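Hypothetical protein APC35681 (Geobacillus stearothermophilus, PDB 1RFZ) is of unknown function, but belongs to the phosphatidylglycerophosphatase A family and may share that lipid phosphatase activity. Local coordinates at residues A[56-61]-A[150-155]. Sequence-based numbering, arbitrary orientation.
Sequences RVISKR and GAIAAA. With SO4 (sulfate ion), chain F; SO4 (sulfate ion), chain E.
The guanidinium of R61 carries O4 of the chain F sulfate over one face, 3.3 Å above its plane and offset toward the rim, while that of R56 has O3 of the chain E sulfate in plane at its edge. R56 NE, part of the same flat group, donates to O2 of the chain E ion at 3.0 Å, an oblique approach and a bent bond (134°), whereas R61 N holds O2 of the chain F ion at 2.8 Å. The R61 chain, extended from CG to NE, runs alongside its sulfate; an alanine here would keep the backbone bond but would probably leave O4 without its cationic cover. R159, further along helix 145-163, also hydrogen-bonds a sulfate.

Behind this polar end the two segments meet through apolar contacts, with no hydrogen bond between them. V57 straddles one turn of helix 145-163: CG1, anti to its own N (chi1 164°), reaches I152 CG2 at 3.9 Å, and CG2 reaches A155 CB at 3.9 Å. I58 CG1 adds a looser touch on I152 CD1; I107 of helix 99-109 and I30 of helix 27-38 also pack on I152. The example illustrates buried helix-helix packing in an all-helical fold, beside sulfates probably from the crystallisation liquor: chain E's near R56 and K60, chain F's a helix N-terminus anion site, with K60 as N-cap.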
ATOM      1  N   ARG A  56      13.386 -16.285  -7.224  1.00 65.01           N
ATOM      2  CA  ARG A  56      12.759 -15.317  -8.105  1.00 69.27           C
ATOM      3  C   ARG A  56      12.500 -13.983  -7.419  1.00 65.52           C
ATOM      4  O   ARG A  56      12.814 -12.928  -7.966  1.00 67.42           O
ATOM      5  CB  ARG A  56      11.459 -15.880  -8.657  1.00 77.97           C
ATOM      6  CG  ARG A  56      11.258 -15.496 -10.084  1.00 88.84           C
ATOM      7  CD  ARG A  56      12.408 -16.003 -10.911  1.00100.32           C
ATOM      8  NE  ARG A  56      12.441 -15.355 -12.211  1.00112.20           N
ATOM      9  CZ  ARG A  56      13.332 -15.631 -13.153  1.00117.84           C
ATOM     10  NH1 ARG A  56      14.263 -16.553 -12.931  1.00120.79           N
ATOM     11  NH2 ARG A  56      13.292 -14.984 -14.312  1.00120.32           N
ATOM     12  N   VAL A  57      11.919 -14.037  -6.225  1.00 60.30           N
ATOM     13  CA  VAL A  57      11.636 -12.832  -5.460  1.00 55.07           C
ATOM     14  C   VAL A  57      12.931 -12.086  -5.087  1.00 53.39           C
ATOM     15  O   VAL A  57      13.015 -10.852  -5.179  1.00 49.62           O
ATOM     16  CB  VAL A  57      10.864 -13.189  -4.170  1.00 54.72           C
ATOM     17  CG1 VAL A  57      10.892 -12.027  -3.177  1.00 51.75           C
ATOM     18  CG2 VAL A  57       9.444 -13.531  -4.517  1.00 53.11           C
ATOM     19  N   ILE A  58      13.935 -12.849  -4.673  1.00 51.44           N
ATOM     20  CA  ILE A  58      15.202 -12.280  -4.260  1.00 49.54           C
ATOM     21  C   ILE A  58      15.954 -11.605  -5.406  1.00 50.24           C
ATOM     22  O   ILE A  58      16.716 -10.654  -5.186  1.00 52.05           O
ATOM     23  CB  ILE A  58      16.047 -13.364  -3.554  1.00 46.86           C
ATOM     24  CG1 ILE A  58      15.469 -13.593  -2.147  1.00 45.28           C
ATOM     25  CG2 ILE A  58      17.502 -12.946  -3.456  1.00 46.07           C
ATOM     26  CD1 ILE A  58      15.915 -14.869  -1.452  1.00 40.90           C
ATOM     27  N   SER A  59      15.715 -12.057  -6.631  1.00 50.37           N
ATOM     28  CA  SER A  59      16.362 -11.456  -7.808  1.00 51.89           C
ATOM     29  C   SER A  59      15.882 -10.026  -8.115  1.00 53.14           C
ATOM     30  O   SER A  59      16.412  -9.367  -9.008  1.00 51.82           O
ATOM     31  CB  SER A  59      16.087 -12.315  -9.031  1.00 52.12           C
ATOM     32  OG  SER A  59      14.695 -12.356  -9.288  1.00 51.79           O
ATOM     33  N   LYS A  60      14.867  -9.573  -7.382  1.00 56.48           N
ATOM     34  CA  LYS A  60      14.267  -8.249  -7.546  1.00 59.37           C
ATOM     35  C   LYS A  60      14.928  -7.134  -6.726  1.00 58.56           C
ATOM     36  O   LYS A  60      15.076  -7.261  -5.518  1.00 60.59           O
ATOM     37  CB  LYS A  60      12.783  -8.302  -7.152  1.00 63.55           C
ATOM     38  CG  LYS A  60      11.804  -8.610  -8.267  1.00 64.52           C
ATOM     39  CD  LYS A  60      11.612 -10.084  -8.470  1.00 70.41           C
ATOM     40  CE  LYS A  60      10.523 -10.324  -9.499  1.00 76.61           C
ATOM     41  NZ  LYS A  60      10.812  -9.646 -10.796  1.00 79.14           N
ATOM     42  N   ARG A  61      15.284  -6.033  -7.381  1.00 59.16           N
ATOM     43  CA  ARG A  61      15.907  -4.897  -6.703  1.00 63.82           C
ATOM     44  C   ARG A  61      15.049  -4.406  -5.534  1.00 60.10           C
ATOM     45  O   ARG A  61      15.542  -4.215  -4.415  1.00 62.47           O
ATOM     46  CB  ARG A  61      16.111  -3.731  -7.675  1.00 72.22           C
ATOM     47  CG  ARG A  61      17.054  -4.018  -8.821  1.00 82.64           C
ATOM     48  CD  ARG A  61      16.971  -2.929  -9.879  1.00 94.50           C
ATOM     49  NE  ARG A  61      17.766  -3.257 -11.058  1.00104.57           N
ATOM     50  CZ  ARG A  61      17.651  -2.643 -12.231  1.00110.03           C
ATOM     51  NH1 ARG A  61      16.771  -1.665 -12.382  1.00112.97           N
ATOM     52  NH2 ARG A  61      18.410  -3.009 -13.256  1.00112.79           N
ATOM     53  N   GLY A 150       9.361 -13.705   6.237  1.00 51.53           N
ATOM     54  CA  GLY A 150       7.982 -14.129   6.104  1.00 49.11           C
ATOM     55  C   GLY A 150       7.362 -13.523   4.870  1.00 49.01           C
ATOM     56  O   GLY A 150       6.575 -14.169   4.168  1.00 51.90           O
ATOM     57  N   ALA A 151       7.714 -12.271   4.606  1.00 46.60           N
ATOM     58  CA  ALA A 151       7.200 -11.592   3.436  1.00 44.03           C
ATOM     59  C   ALA A 151       7.706 -12.321   2.178  1.00 44.38           C
ATOM     60  O   ALA A 151       6.906 -12.730   1.338  1.00 42.22           O
ATOM     61  CB  ALA A 151       7.645 -10.137   3.447  1.00 41.57           C
ATOM     62  N   ILE A 152       9.023 -12.500   2.066  1.00 43.16           N
ATOM     63  CA  ILE A 152       9.594 -13.186   0.916  1.00 41.98           C
ATOM     64  C   ILE A 152       8.865 -14.516   0.681  1.00 44.24           C
ATOM     65  O   ILE A 152       8.495 -14.838  -0.462  1.00 46.14           O
ATOM     66  CB  ILE A 152      11.123 -13.445   1.105  1.00 40.71           C
ATOM     67  CG1 ILE A 152      11.891 -12.121   1.141  1.00 38.93           C
ATOM     68  CG2 ILE A 152      11.665 -14.292  -0.035  1.00 39.41           C
ATOM     69  CD1 ILE A 152      13.381 -12.284   1.334  1.00 33.80           C
ATOM     70  N   ALA A 153       8.652 -15.292   1.746  1.00 44.39           N
ATOM     71  CA  ALA A 153       7.942 -16.570   1.615  1.00 45.87           C
ATOM     72  C   ALA A 153       6.556 -16.351   0.984  1.00 46.72           C
ATOM     73  O   ALA A 153       6.156 -17.057   0.054  1.00 44.76           O
ATOM     74  CB  ALA A 153       7.792 -17.216   2.975  1.00 46.04           C
ATOM     75  N   ALA A 154       5.838 -15.355   1.507  1.00 47.75           N
ATOM     76  CA  ALA A 154       4.508 -14.991   1.034  1.00 48.77           C
ATOM     77  C   ALA A 154       4.507 -14.637  -0.458  1.00 48.85           C
ATOM     78  O   ALA A 154       3.729 -15.193  -1.241  1.00 49.69           O
ATOM     79  CB  ALA A 154       3.988 -13.808   1.849  1.00 48.47           C
ATOM     80  N   ALA A 155       5.377 -13.699  -0.828  1.00 47.82           N
ATOM     81  CA  ALA A 155       5.530 -13.228  -2.201  1.00 48.24           C
ATOM     82  C   ALA A 155       5.907 -14.359  -3.159  1.00 50.04           C
ATOM     83  O   ALA A 155       5.491 -14.367  -4.317  1.00 49.12           O
ATOM     84  CB  ALA A 155       6.594 -12.128  -2.252  1.00 48.27           C
TER
HETATM   85  S   SO4 F 405      13.696  -5.489 -11.253  1.00 81.07           S
HETATM   86  O1  SO4 F 405      14.220  -6.832 -11.695  1.00 75.78           O
HETATM   87  O2  SO4 F 405      13.922  -5.347  -9.779  1.00 76.46           O
HETATM   88  O3  SO4 F 405      12.223  -5.398 -11.535  1.00 78.48           O
HETATM   89  O4  SO4 F 405      14.393  -4.374 -11.989  1.00 74.76           O
HETATM   90  S   SO4 E 401       9.248 -13.331 -12.802  1.00 68.75           S
HETATM   91  O1  SO4 E 401       7.778 -13.210 -12.976  1.00 66.41           O
HETATM   92  O2  SO4 E 401       9.640 -14.741 -13.031  1.00 65.60           O
HETATM   93  O3  SO4 E 401       9.660 -12.891 -11.447  1.00 66.18           O
HETATM   94  O4  SO4 E 401       9.956 -12.471 -13.780  1.00 68.36           O